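Local coordinates for protein accelerated cell death 11 (Arabidopsis thaliana, PDB 4NT1) that selectively transfers ceramide-1-phosphate and phytoceramide-1-phosphate between membranes and has a role in regulating phytoceramide levels in plant cells, at residues 46-51 with 110-115; 52-57 with 154-159; 118-123 with 175-180; 126-131 with 160-165. All coordinates share one frame; numbering follows the deposited sequence.

Contact 1: 46-51 with 110-115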
loop_
_atom_site.group_PDB
_atom_site.type_symbol
_atom_site.label_atom_id
_atom_site.label_comp_id
_atom_site.label_asym_id
_atom_site.label_seq_id
_atom_site.Cartn_x
_atom_site.Cartn_y
_atom_site.Cartn_z
ATOM N N PRO A 46 -6.193 4.226 -6.494
ATOM C CA PRO A 46 -6.865 3.846 -7.744
ATOM C C PRO A 46 -6.271 2.610 -8.410
ATOM O O PRO A 46 -6.920 2.032 -9.277
ATOM C CB PRO A 46 -6.670 5.080 -8.647
ATOM C CG PRO A 46 -6.342 6.208 -7.702
ATOM C CD PRO A 46 -5.581 5.568 -6.581
ATOM N N LEU A 47 -5.071 2.193 -8.019
ATOM C CA LEU A 47 -4.493 0.992 -8.611
ATOM C C LEU A 47 -5.356 -0.242 -8.353
ATOM O O LEU A 47 -5.462 -1.118 -9.209
ATOM C CB LEU A 47 -3.072 0.741 -8.099
ATOM C CG LEU A 47 -2.026 1.822 -8.346
ATOM C CD1 LEU A 47 -0.721 1.444 -7.657
ATOM C CD2 LEU A 47 -1.800 2.064 -9.842
ATOM N N PHE A 48 -5.967 -0.324 -7.174
ATOM C CA PHE A 48 -6.761 -1.506 -6.847
ATOM C C PHE A 48 -7.954 -1.638 -7.788
ATOM O O PHE A 48 -8.290 -2.739 -8.225
ATOM C CB PHE A 48 -7.204 -1.492 -5.386
ATOM C CG PHE A 48 -6.067 -1.624 -4.418
ATOM C CD1 PHE A 48 -5.516 -2.863 -4.141
ATOM C CD2 PHE A 48 -5.540 -0.506 -3.794
ATOM C CE1 PHE A 48 -4.467 -2.989 -3.256
ATOM C CE2 PHE A 48 -4.486 -0.621 -2.913
ATOM C CZ PHE A 48 -3.950 -1.870 -2.641
ATOM N N GLY A 49 -8.571 -0.508 -8.119
ATOM C CA GLY A 49 -9.691 -0.504 -9.037
ATOM C C GLY A 49 -9.249 -0.961 -10.411
ATOM O O GLY A 49 -9.987 -1.652 -11.109
ATOM N N CYS A 50 -8.033 -0.573 -10.793
ATOM C CA CYS A 50 -7.455 -0.988 -12.062
ATOM C C CYS A 50 -7.388 -2.503 -12.194
ATOM O O CYS A 50 -7.598 -3.030 -13.281
ATOM C CB CYS A 50 -6.055 -0.396 -12.248
ATOM S SG CYS A 50 -6.042 1.373 -12.589
ATOM N N LEU A 51 -7.089 -3.194 -11.098
ATOM C CA LEU A 51 -6.937 -4.650 -11.121
ATOM C C LEU A 51 -8.266 -5.399 -11.251
ATOM O O LEU A 51 -8.287 -6.592 -11.564
ATOM C CB LEU A 51 -6.197 -5.130 -9.875
ATOM C CG LEU A 51 -4.813 -4.512 -9.697
ATOM C CD1 LEU A 51 -4.168 -5.012 -8.410
ATOM C CD2 LEU A 51 -3.954 -4.853 -10.901
ATOM N N ASP A 110 2.360 -2.544 1.004
ATOM C CA ASP A 110 3.172 -3.747 0.868
ATOM C C ASP A 110 2.649 -4.603 -0.286
ATOM O O ASP A 110 3.436 -5.090 -1.101
ATOM C CB ASP A 110 3.162 -4.525 2.199
ATOM C CG ASP A 110 4.315 -5.509 2.333
ATOM O OD1 ASP A 110 5.293 -5.410 1.568
ATOM O OD2 ASP A 110 4.235 -6.384 3.231
ATOM N N MET A 111 1.331 -4.771 -0.394
ATOM C CA MET A 111 0.802 -5.553 -1.517
ATOM C C MET A 111 1.194 -4.945 -2.871
ATOM O O MET A 111 1.530 -5.665 -3.809
ATOM C CB MET A 111 -0.721 -5.728 -1.454
ATOM C CG MET A 111 -1.208 -6.922 -2.334
ATOM S SD MET A 111 -2.828 -6.660 -3.083
ATOM C CE MET A 111 -2.417 -5.680 -4.535
ATOM N N VAL A 112 1.128 -3.623 -2.973
ATOM C CA VAL A 112 1.508 -2.946 -4.208
ATOM C C VAL A 112 3.003 -3.137 -4.462
ATOM O O VAL A 112 3.411 -3.426 -5.587
ATOM C CB VAL A 112 1.110 -1.455 -4.220
ATOM C CG1 VAL A 112 1.627 -0.768 -5.505
ATOM C CG2 VAL A 112 -0.413 -1.308 -4.127
ATOM N N LYS A 113 3.813 -3.014 -3.416
ATOM C CA LYS A 113 5.242 -3.271 -3.558
ATOM C C LYS A 113 5.520 -4.664 -4.141
ATOM O O LYS A 113 6.324 -4.801 -5.059
ATOM C CB LYS A 113 5.980 -3.134 -2.223
ATOM C CG LYS A 113 7.488 -3.373 -2.354
ATOM C CD LYS A 113 8.202 -3.459 -1.018
ATOM C CE LYS A 113 8.096 -4.834 -0.417
ATOM N NZ LYS A 113 9.413 -5.263 0.129
ATOM N N VAL A 114 4.870 -5.693 -3.597
ATOM C CA VAL A 114 5.085 -7.065 -4.082
ATOM C C VAL A 114 4.522 -7.237 -5.479
ATOM O O VAL A 114 5.136 -7.870 -6.337
ATOM C CB VAL A 114 4.453 -8.120 -3.147
ATOM C CG1 VAL A 114 4.597 -9.539 -3.744
ATOM C CG2 VAL A 114 5.087 -8.046 -1.766
ATOM N N LEU A 115 3.343 -6.672 -5.710
ATOM C CA LEU A 115 2.774 -6.666 -7.049
ATOM C C LEU A 115 3.783 -6.131 -8.077
ATOM O O LEU A 115 4.044 -6.779 -9.103
ATOM C CB LEU A 115 1.499 -5.823 -7.084
ATOM C CG LEU A 115 0.941 -5.633 -8.490
ATOM C CD1 LEU A 115 0.435 -6.975 -9.017
ATOM C CD2 LEU A 115 -0.188 -4.624 -8.453
#

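Contact 2: 52-57 with 154-159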
loop_
_atom_site.group_PDB
_atom_site.type_symbol
_atom_site.label_atom_id
_atom_site.label_comp_id
_atom_site.label_asym_id
_atom_site.label_seq_id
_atom_site.Cartn_x
_atom_site.Cartn_y
_atom_site.Cartn_z
ATOM N N GLY A 52 -9.371 -4.705 -11.000
ATOM C CA GLY A 52 -10.681 -5.299 -11.195
ATOM C C GLY A 52 -11.306 -5.952 -9.979
ATOM O O GLY A 52 -10.863 -5.764 -8.841
ATOM N N ILE A 53 -12.341 -6.746 -10.231
ATOM C CA ILE A 53 -13.185 -7.280 -9.166
ATOM C C ILE A 53 -12.466 -8.162 -8.141
ATOM O O ILE A 53 -12.898 -8.266 -7.000
ATOM C CB ILE A 53 -14.419 -8.014 -9.759
ATOM C CG1 ILE A 53 -15.285 -8.597 -8.643
ATOM C CG2 ILE A 53 -13.986 -9.101 -10.741
ATOM C CD1 ILE A 53 -15.923 -7.544 -7.757
ATOM N N ALA A 54 -11.354 -8.782 -8.530
ATOM C CA ALA A 54 -10.610 -9.608 -7.584
ATOM C C ALA A 54 -10.258 -8.785 -6.348
ATOM O O ALA A 54 -10.190 -9.301 -5.233
ATOM C CB ALA A 54 -9.353 -10.181 -8.222
ATOM N N PHE A 55 -10.039 -7.495 -6.566
ATOM C CA PHE A 55 -9.547 -6.610 -5.514
ATOM C C PHE A 55 -10.592 -5.639 -4.975
ATOM O O PHE A 55 -10.250 -4.601 -4.412
ATOM C CB PHE A 55 -8.275 -5.886 -5.985
ATOM C CG PHE A 55 -7.125 -6.823 -6.197
ATOM C CD1 PHE A 55 -6.962 -7.471 -7.410
ATOM C CD2 PHE A 55 -6.249 -7.104 -5.163
ATOM C CE1 PHE A 55 -5.925 -8.367 -7.603
ATOM C CE2 PHE A 55 -5.204 -7.991 -5.341
ATOM C CZ PHE A 55 -5.041 -8.631 -6.571
ATOM N N LYS A 56 -11.864 -6.004 -5.109
ATOM C CA LYS A 56 -12.945 -5.221 -4.512
ATOM C C LYS A 56 -12.764 -5.034 -3.003
ATOM O O LYS A 56 -13.171 -4.009 -2.452
ATOM C CB LYS A 56 -14.293 -5.869 -4.819
ATOM C CG LYS A 56 -15.499 -5.141 -4.254
ATOM C CD LYS A 56 -16.781 -5.783 -4.785
ATOM C CE LYS A 56 -17.974 -5.502 -3.875
ATOM N NZ LYS A 56 -19.225 -6.140 -4.384
ATOM N N PHE A 57 -12.149 -6.015 -2.342
ATOM C CA PHE A 57 -11.930 -5.955 -0.895
ATOM C C PHE A 57 -11.138 -4.710 -0.507
ATOM O O PHE A 57 -11.281 -4.180 0.596
ATOM C CB PHE A 57 -11.198 -7.212 -0.380
ATOM C CG PHE A 57 -9.736 -7.284 -0.773
ATOM C CD1 PHE A 57 -8.765 -6.647 -0.008
ATOM C CD2 PHE A 57 -9.334 -7.998 -1.892
ATOM C CE1 PHE A 57 -7.425 -6.706 -0.372
ATOM C CE2 PHE A 57 -7.997 -8.062 -2.260
ATOM C CZ PHE A 57 -7.041 -7.416 -1.492
ATOM N N LEU A 154 -11.675 -16.018 -7.710
ATOM C CA LEU A 154 -12.616 -16.100 -8.819
ATOM C C LEU A 154 -12.546 -14.846 -9.691
ATOM O O LEU A 154 -12.846 -14.885 -10.885
ATOM C CB LEU A 154 -14.034 -16.340 -8.302
ATOM C CG LEU A 154 -14.224 -17.668 -7.552
ATOM C CD1 LEU A 154 -15.648 -17.819 -7.033
ATOM C CD2 LEU A 154 -13.840 -18.849 -8.442
ATOM N N GLY A 155 -12.119 -13.739 -9.097
ATOM C CA GLY A 155 -12.006 -12.491 -9.828
ATOM C C GLY A 155 -10.742 -12.351 -10.655
ATOM O O GLY A 155 -10.621 -11.422 -11.455
ATOM N N MET A 156 -9.801 -13.274 -10.478
ATOM C CA MET A 156 -8.515 -13.187 -11.158
ATOM C C MET A 156 -8.629 -13.244 -12.682
ATOM O O MET A 156 -7.790 -12.690 -13.386
ATOM C CB MET A 156 -7.548 -14.267 -10.657
ATOM C CG MET A 156 -6.982 -14.010 -9.271
ATOM S SD MET A 156 -6.019 -12.482 -9.154
ATOM C CE MET A 156 -5.772 -12.406 -7.385
ATOM N N TYR A 157 -9.662 -13.910 -13.187
ATOM C CA TYR A 157 -9.854 -14.031 -14.631
ATOM C C TYR A 157 -10.134 -12.667 -15.239
ATOM O O TYR A 157 -9.920 -12.450 -16.432
ATOM C CB TYR A 157 -11.018 -14.973 -14.942
ATOM N N ALA A 158 -10.615 -11.753 -14.403
ATOM C CA ALA A 158 -11.027 -10.432 -14.854
ATOM C C ALA A 158 -9.935 -9.382 -14.664
ATOM O O ALA A 158 -10.197 -8.193 -14.767
ATOM C CB ALA A 158 -12.301 -10.006 -14.145
ATOM N N LEU A 159 -8.714 -9.819 -14.377
ATOM C CA LEU A 159 -7.593 -8.890 -14.370
ATOM C C LEU A 159 -7.445 -8.310 -15.765
ATOM O O LEU A 159 -7.688 -8.999 -16.753
ATOM C CB LEU A 159 -6.295 -9.603 -13.995
ATOM C CG LEU A 159 -6.107 -10.073 -12.558
ATOM C CD1 LEU A 159 -5.012 -11.127 -12.482
ATOM C CD2 LEU A 159 -5.783 -8.894 -11.642
HETATM O O HOH W 1 -12.738 -6.740 -13.359
HETATM O O HOH W 2 -10.042 -8.687 -11.098
#

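Contact 3: 118-123 with 175-180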
loop_
_atom_site.group_PDB
_atom_site.type_symbol
_atom_site.label_atom_id
_atom_site.label_comp_id
_atom_site.label_asym_id
_atom_site.label_seq_id
_atom_site.Cartn_x
_atom_site.Cartn_y
_atom_site.Cartn_z
ATOM N N GLN A 118 6.750 -8.351 -8.611
ATOM C CA GLN A 118 6.407 -9.551 -9.367
ATOM C C GLN A 118 6.161 -9.253 -10.840
ATOM O O GLN A 118 6.484 -10.078 -11.705
ATOM C CB GLN A 118 5.215 -10.281 -8.745
ATOM C CG GLN A 118 5.527 -10.884 -7.374
ATOM C CD GLN A 118 6.519 -12.022 -7.469
ATOM O OE1 GLN A 118 6.485 -12.809 -8.413
ATOM N NE2 GLN A 118 7.426 -12.104 -6.502
ATOM N N ILE A 119 5.590 -8.087 -11.129
ATOM C CA ILE A 119 5.440 -7.651 -12.507
ATOM C C ILE A 119 6.816 -7.529 -13.157
ATOM O O ILE A 119 7.053 -8.051 -14.246
ATOM C CB ILE A 119 4.673 -6.323 -12.607
ATOM C CG1 ILE A 119 3.196 -6.546 -12.250
ATOM C CG2 ILE A 119 4.803 -5.745 -14.005
ATOM C CD1 ILE A 119 2.357 -5.279 -12.261
ATOM N N ILE A 120 7.735 -6.858 -12.477
ATOM C CA ILE A 120 9.094 -6.722 -13.001
ATOM C C ILE A 120 9.752 -8.087 -13.209
ATOM O O ILE A 120 10.345 -8.352 -14.264
ATOM C CB ILE A 120 9.956 -5.824 -12.084
ATOM C CG1 ILE A 120 9.399 -4.399 -12.097
ATOM C CG2 ILE A 120 11.414 -5.822 -12.552
ATOM C CD1 ILE A 120 9.840 -3.539 -10.911
ATOM N N ALA A 121 9.620 -8.962 -12.216
ATOM C CA ALA A 121 10.239 -10.284 -12.257
ATOM C C ALA A 121 9.645 -11.181 -13.344
ATOM O O ALA A 121 10.298 -12.106 -13.821
ATOM C CB ALA A 121 10.128 -10.957 -10.892
ATOM N N SER A 122 8.408 -10.917 -13.739
ATOM C CA SER A 122 7.772 -11.756 -14.750
ATOM C C SER A 122 7.790 -11.138 -16.150
ATOM O O SER A 122 7.044 -11.567 -17.024
ATOM C CB SER A 122 6.339 -12.092 -14.337
ATOM O OG SER A 122 5.547 -10.922 -14.338
ATOM N N GLU A 123 8.652 -10.146 -16.363
ATOM C CA GLU A 123 8.749 -9.481 -17.654
ATOM C C GLU A 123 8.817 -10.511 -18.785
ATOM O O GLU A 123 9.602 -11.455 -18.720
ATOM C CB GLU A 123 9.985 -8.586 -17.683
ATOM C CG GLU A 123 10.097 -7.718 -18.918
ATOM C CD GLU A 123 11.345 -6.855 -18.904
ATOM O OE1 GLU A 123 12.101 -6.909 -17.908
ATOM O OE2 GLU A 123 11.573 -6.122 -19.892
ATOM N N ALA A 175 9.353 2.617 -19.322
ATOM C CA ALA A 175 9.106 3.677 -18.338
ATOM C C ALA A 175 8.384 3.124 -17.111
ATOM O O ALA A 175 8.659 3.523 -15.978
ATOM C CB ALA A 175 8.292 4.789 -18.954
ATOM N N ALA A 176 7.436 2.229 -17.351
ATOM C CA ALA A 176 6.698 1.604 -16.260
ATOM C C ALA A 176 7.650 0.802 -15.368
ATOM O O ALA A 176 7.555 0.850 -14.142
ATOM C CB ALA A 176 5.582 0.719 -16.815
ATOM N N LYS A 177 8.583 0.075 -15.973
ATOM C CA LYS A 177 9.555 -0.667 -15.172
ATOM C C LYS A 177 10.348 0.281 -14.276
ATOM O O LYS A 177 10.578 0.001 -13.101
ATOM C CB LYS A 177 10.511 -1.463 -16.063
ATOM C CG LYS A 177 11.440 -2.398 -15.301
ATOM C CD LYS A 177 12.365 -3.131 -16.280
ATOM C CE LYS A 177 13.197 -4.197 -15.589
ATOM N NZ LYS A 177 14.110 -4.862 -16.569
ATOM N N ILE A 178 10.766 1.411 -14.828
ATOM C CA ILE A 178 11.558 2.354 -14.042
ATOM C C ILE A 178 10.793 2.893 -12.836
ATOM O O ILE A 178 11.315 2.943 -11.712
ATOM C CB ILE A 178 12.074 3.505 -14.918
ATOM C CG1 ILE A 178 13.272 3.009 -15.735
ATOM C CG2 ILE A 178 12.447 4.707 -14.068
ATOM C CD1 ILE A 178 13.544 3.817 -16.980
ATOM N N HIS A 179 9.551 3.294 -13.054
ATOM C CA HIS A 179 8.786 3.897 -11.968
ATOM C C HIS A 179 8.228 2.878 -10.986
ATOM O O HIS A 179 8.088 3.178 -9.801
ATOM C CB HIS A 179 7.702 4.808 -12.513
ATOM C CG HIS A 179 8.247 6.060 -13.123
ATOM N ND1 HIS A 179 8.531 7.184 -12.379
ATOM C CD2 HIS A 179 8.606 6.350 -14.397
ATOM C CE1 HIS A 179 9.016 8.122 -13.173
ATOM N NE2 HIS A 179 9.073 7.641 -14.402
ATOM N N MET A 180 7.931 1.674 -11.469
ATOM C CA MET A 180 7.549 0.592 -10.564
ATOM C C MET A 180 8.725 0.244 -9.653
ATOM O O MET A 180 8.578 0.132 -8.432
ATOM C CB MET A 180 7.085 -0.651 -11.338
ATOM C CG MET A 180 5.677 -0.533 -11.911
ATOM S SD MET A 180 5.131 -2.094 -12.627
ATOM C CE MET A 180 3.493 -1.667 -13.195
#

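Contact 4: 126-131 with 160-165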
loop_
_atom_site.group_PDB
_atom_site.type_symbol
_atom_site.label_atom_id
_atom_site.label_comp_id
_atom_site.label_asym_id
_atom_site.label_seq_id
_atom_site.Cartn_x
_atom_site.Cartn_y
_atom_site.Cartn_z
ATOM N N ASN A 126 2.607 -11.958 -20.554
ATOM C CA ASN A 126 1.590 -10.987 -20.949
ATOM C C ASN A 126 0.428 -10.933 -19.955
ATOM O O ASN A 126 -0.424 -10.054 -20.026
ATOM C CB ASN A 126 1.085 -11.292 -22.358
ATOM C CG ASN A 126 2.175 -11.141 -23.392
ATOM O OD1 ASN A 126 2.383 -12.010 -24.247
ATOM N ND2 ASN A 126 2.899 -10.040 -23.304
ATOM N N SER A 127 0.421 -11.876 -19.022
ATOM C CA SER A 127 -0.641 -11.963 -18.019
ATOM C C SER A 127 -0.212 -11.332 -16.696
ATOM O O SER A 127 0.978 -11.325 -16.365
ATOM C CB SER A 127 -1.013 -13.426 -17.790
ATOM O OG SER A 127 -1.893 -13.576 -16.681
ATOM N N LEU A 128 -1.180 -10.806 -15.946
ATOM C CA LEU A 128 -0.925 -10.307 -14.591
ATOM C C LEU A 128 -1.326 -11.319 -13.520
ATOM O O LEU A 128 -1.229 -11.031 -12.327
ATOM C CB LEU A 128 -1.703 -9.014 -14.333
ATOM C CG LEU A 128 -1.267 -7.802 -15.145
ATOM C CD1 LEU A 128 -2.166 -6.636 -14.851
ATOM C CD2 LEU A 128 0.191 -7.470 -14.831
ATOM N N LYS A 129 -1.780 -12.496 -13.934
ATOM C CA LYS A 129 -2.367 -13.436 -12.981
ATOM C C LYS A 129 -1.403 -13.851 -11.867
ATOM O O LYS A 129 -1.744 -13.796 -10.693
ATOM C CB LYS A 129 -2.930 -14.664 -13.695
ATOM C CG LYS A 129 -3.641 -15.627 -12.753
ATOM C CD LYS A 129 -4.308 -16.763 -13.521
ATOM C CE LYS A 129 -4.973 -17.745 -12.564
ATOM N NZ LYS A 129 -5.758 -18.781 -13.291
ATOM N N ASP A 130 -0.194 -14.260 -12.227
ATOM C CA ASP A 130 0.765 -14.656 -11.201
ATOM C C ASP A 130 1.208 -13.508 -10.268
ATOM O O ASP A 130 1.188 -13.669 -9.046
ATOM C CB ASP A 130 1.952 -15.420 -11.806
ATOM C CG ASP A 130 1.595 -16.861 -12.154
ATOM O OD1 ASP A 130 0.391 -17.211 -12.109
ATOM O OD2 ASP A 130 2.514 -17.644 -12.476
ATOM N N PRO A 131 1.589 -12.346 -10.829
ATOM C CA PRO A 131 1.928 -11.240 -9.917
ATOM C C PRO A 131 0.775 -10.832 -8.996
ATOM O O PRO A 131 1.002 -10.595 -7.809
ATOM C CB PRO A 131 2.274 -10.081 -10.866
ATOM C CG PRO A 131 2.686 -10.753 -12.150
ATOM C CD PRO A 131 1.872 -12.021 -12.238
ATOM N N PRO A 160 -7.038 -7.041 -15.858
ATOM C CA PRO A 160 -6.679 -6.524 -17.181
ATOM C C PRO A 160 -5.432 -7.248 -17.682
ATOM O O PRO A 160 -4.674 -7.771 -16.870
ATOM C CB PRO A 160 -6.339 -5.057 -16.895
ATOM C CG PRO A 160 -5.875 -5.055 -15.469
ATOM C CD PRO A 160 -6.755 -6.073 -14.781
ATOM N N THR A 161 -5.221 -7.285 -18.993
ATOM C CA THR A 161 -3.935 -7.722 -19.525
ATOM C C THR A 161 -2.845 -6.776 -19.027
ATOM O O THR A 161 -3.120 -5.635 -18.659
ATOM C CB THR A 161 -3.925 -7.720 -21.061
ATOM O OG1 THR A 161 -3.876 -6.370 -21.543
ATOM C CG2 THR A 161 -5.175 -8.416 -21.605
ATOM N N ARG A 162 -1.611 -7.258 -19.007
ATOM C CA ARG A 162 -0.489 -6.442 -18.575
ATOM C C ARG A 162 -0.394 -5.195 -19.450
ATOM O O ARG A 162 -0.198 -4.081 -18.953
ATOM C CB ARG A 162 0.791 -7.273 -18.625
ATOM C CG ARG A 162 2.058 -6.533 -18.268
ATOM C CD ARG A 162 3.228 -7.500 -18.358
ATOM N NE ARG A 162 4.519 -6.840 -18.204
ATOM C CZ ARG A 162 5.440 -7.198 -17.313
ATOM N NH1 ARG A 162 5.219 -8.228 -16.487
ATOM N NH2 ARG A 162 6.582 -6.525 -17.256
ATOM N N ALA A 163 -0.576 -5.379 -20.754
ATOM C CA ALA A 163 -0.562 -4.265 -21.691
ATOM C C ALA A 163 -1.663 -3.247 -21.406
ATOM O O ALA A 163 -1.455 -2.041 -21.527
ATOM C CB ALA A 163 -0.665 -4.773 -23.126
ATOM N N HIS A 164 -2.839 -3.738 -21.038
ATOM C CA HIS A 164 -3.958 -2.861 -20.731
ATOM C C HIS A 164 -3.686 -2.056 -19.456
ATOM O O HIS A 164 -4.007 -0.873 -19.388
ATOM C CB HIS A 164 -5.259 -3.660 -20.590
ATOM C CG HIS A 164 -6.468 -2.801 -20.401
ATOM N ND1 HIS A 164 -7.618 -3.254 -19.793
ATOM C CD2 HIS A 164 -6.700 -1.509 -20.733
ATOM C CE1 HIS A 164 -8.509 -2.279 -19.760
ATOM N NE2 HIS A 164 -7.975 -1.207 -20.319
ATOM N N LEU A 165 -3.081 -2.693 -18.455
ATOM C CA LEU A 165 -2.731 -1.977 -17.220
ATOM C C LEU A 165 -1.762 -0.834 -17.518
ATOM O O LEU A 165 -1.925 0.289 -17.026
ATOM C CB LEU A 165 -2.139 -2.918 -16.168
ATOM C CG LEU A 165 -1.651 -2.222 -14.890
ATOM C CD1 LEU A 165 -2.825 -1.619 -14.136
ATOM C CD2 LEU A 165 -0.844 -3.150 -13.972
HETATM O O HOH W 3 3.302 -9.965 -15.888
HETATM O O HOH W 4 -3.727 -10.487 -17.065
#

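Contact 1: 46-51 with 110-115
Leu47 meets Val112 where helix 34-51 passes helix 98-121 in the all-helical GLTP fold. The two segments run at 55° to each other, with their axes 11.8 Å apart at the closest. That is a wide spacing, and it is bridged by side chains alone. No hydrogen bond joins the segments, and every residue that touches across them is buried. Leu47 CD1 lies 3.9 Å from Val112 CG1, and the two side chains are roughly perpendicular. Beyond the segments, Leu47 also packs on Leu169 and Val112 on Tyr183 of helix 173-199.

Phe48 follows and touches two residues, Met111 and Val112. Its CB starts off to the flank, with CG anti to the carbonyl carbon (chi1 -66°), and the ring then swings in toward both. Ring atom CZ is 3.9 Å from Val112 CG2, while CE1 is 3.6 Å from Met111 CE. Met111 SD sits at the ring edge, 5.4 Å from the centroid of the Phe48 ring, which makes a Met-aromatic contact. Outside the pair, the Phe48 ring meets that of Tyr62. The Phe48 side chain lies about 8 Å from that of Asp61, a residue of the ceramide-1-phosphate binding site, so this packing is close to where the lipid binds.

One turn on from Leu47, Leu51 faces the same helix. It touches the Met111 methyl more loosely than Phe48 does. Its closest approach in the segment is to Leu115. The two leucines reach toward each other tip to tip, with Leu51 CD1 4.0 Å from Leu115 CD2.

Contact 2: 52-57 with 154-159
Ala54 and Gly155 bring the two backbones together, with Ala54 CA only 3.9 Å from Gly155 CA. The Ala54 methyl rests on the Gly155 peptide, its CB 3.5 Å from Gly155 C. Gly155 has no side chain, and its backbone lies directly against Ala54.

The other apolar contacts fan out from this point. On the outer side, Ile53 CG2 packs against Ala158 CB at 3.9 Å and also reaches Gly155 CA. On the inner side, the Phe55 ring meets Met156 and Leu159 through CE1 and CZ. Phe55 CZ is 3.9 Å from Met156 CE, while Leu159 CD2 comes in at the ring edge near its plane. Met156 turns back to reach the ring through a bend at chi2 (-61°), although its CB sets out away from the 52-57 segment. Phe55, Met156 and Leu159 all continue onto Ala132 of helix 129-139.

In the GLTP fold this contact joins the turn between helices 34-51 and 57-63 to the C-terminal end of helix 146-155. Gly52, with positive phi, is the first residue after helix 34-51 to depart from helical backbone angles.

The polar links across the contact run through water. One water accepts from Ala54 N at 2.9 Å and donates to Gly155 O at 2.8 Å. A second accepts from Ile53 N and donates to Ala158 O, with both distances 3.2 Å.

Contact 3: 118-123 with 175-180
Lys177 and Glu123 are both stretched out, with CG opposite the backbone N in each (chi1 -173°) and extended chains beyond. Their charged ends therefore meet across the surface, one side chain lying across the other. Lys177 NZ donates to Glu123 OE1 at 3.2 Å, a salt bridge made on the syn side of the carboxylate and 20° out of its plane. Beneath it the lysine chain crosses Ile120, with Lys177 CE 3.9 Å from Ile120 CG2.

Deeper in, Met180 runs from Ile120 at its base to Ile119 at its end. Ile120 CD1 meets Met180 CB at 4.0 Å, the two side chains lying side by side and pointing opposite ways. The far end of the methionine is set perpendicular to Ile119. Met180 CE touches Ile119 CD1 and its sulfur touches Ile119 CG2, each pair 3.9 Å apart. The contact thus grades from an exposed ion pair to a buried apolar floor.

It joins the C-terminal end of helix 98-121 to the early turns of helix 173-199 in the GLTP fold, away from the lipid-binding residues. Helix 129-139 packs beside it through Pro131, helix 162-168 through Arg162, and helix 10-25 through Arg12.

Contact 4: 126-131 with 160-165
Leu128 packs against Pro160, Arg162 and Leu165, pinning the turn before helix 129-139 to the start of helix 162-168 in the GLTP fold. This is the tight part of the contact. Leu128 CD1 comes within 3.4 Å of Pro160 O and 3.8 Å of Leu165 CD2. The other branch, CD2, lies 3.8 Å from Arg162 CB. Leu128 crosses both Arg162 and Leu165 at about a right angle, and it also reaches Ile119 of helix 98-121. Beside this packing a water accepts from Leu128 N and donates to Pro160 O.

The side around Asn126 and Thr161 is looser and more exposed. The direct hydrogen bond here is between backbones: Arg162 N donates to Asn126 O at 3.2 Å, with the donor tilted 30° from the carbonyl plane. The side chains of Asn126 and Thr161 set out away from the contact. Thr161 is the N-cap of helix 162-168, and its OG1 accepts from His164 N. Ser127, before the turn into helix 129-139, accepts through OG from Lys129 N in a capping bond.

Arg162 connects the two sides. Its chain runs straight from CG to NE, so the guanidinium passes beyond Leu128. There NE makes a salt bridge with Glu173, and NH1 bonds Ile119 O. A water at the guanidinium edge accepts from Arg162 NH1 at 2.7 Å and donates to Ser127 O at 2.7 Å.

Overall arrangement
Contact 1 is the buried one, nearest the centre of the chain and wholly apolar. The other three lie further out and add polar links: water bridges in contact 2, a salt bridge in contact 3, and a backbone hydrogen bond and water bridges across contact 4, with capping bonds inside its segments. Contacts 1 and 3 share helix 98-121. Contacts 1 and 2 follow each other from helix 34-51 into its exit turn, and Met111 SD of one packs on Phe55 CE2 of the other. Contact 4 lies within the loop that contact 3 closes. Cys50 O and Leu51 O of contact 1 pack on its Pro160, and Leu159 CD1 of contact 2 on its Lys129 CA.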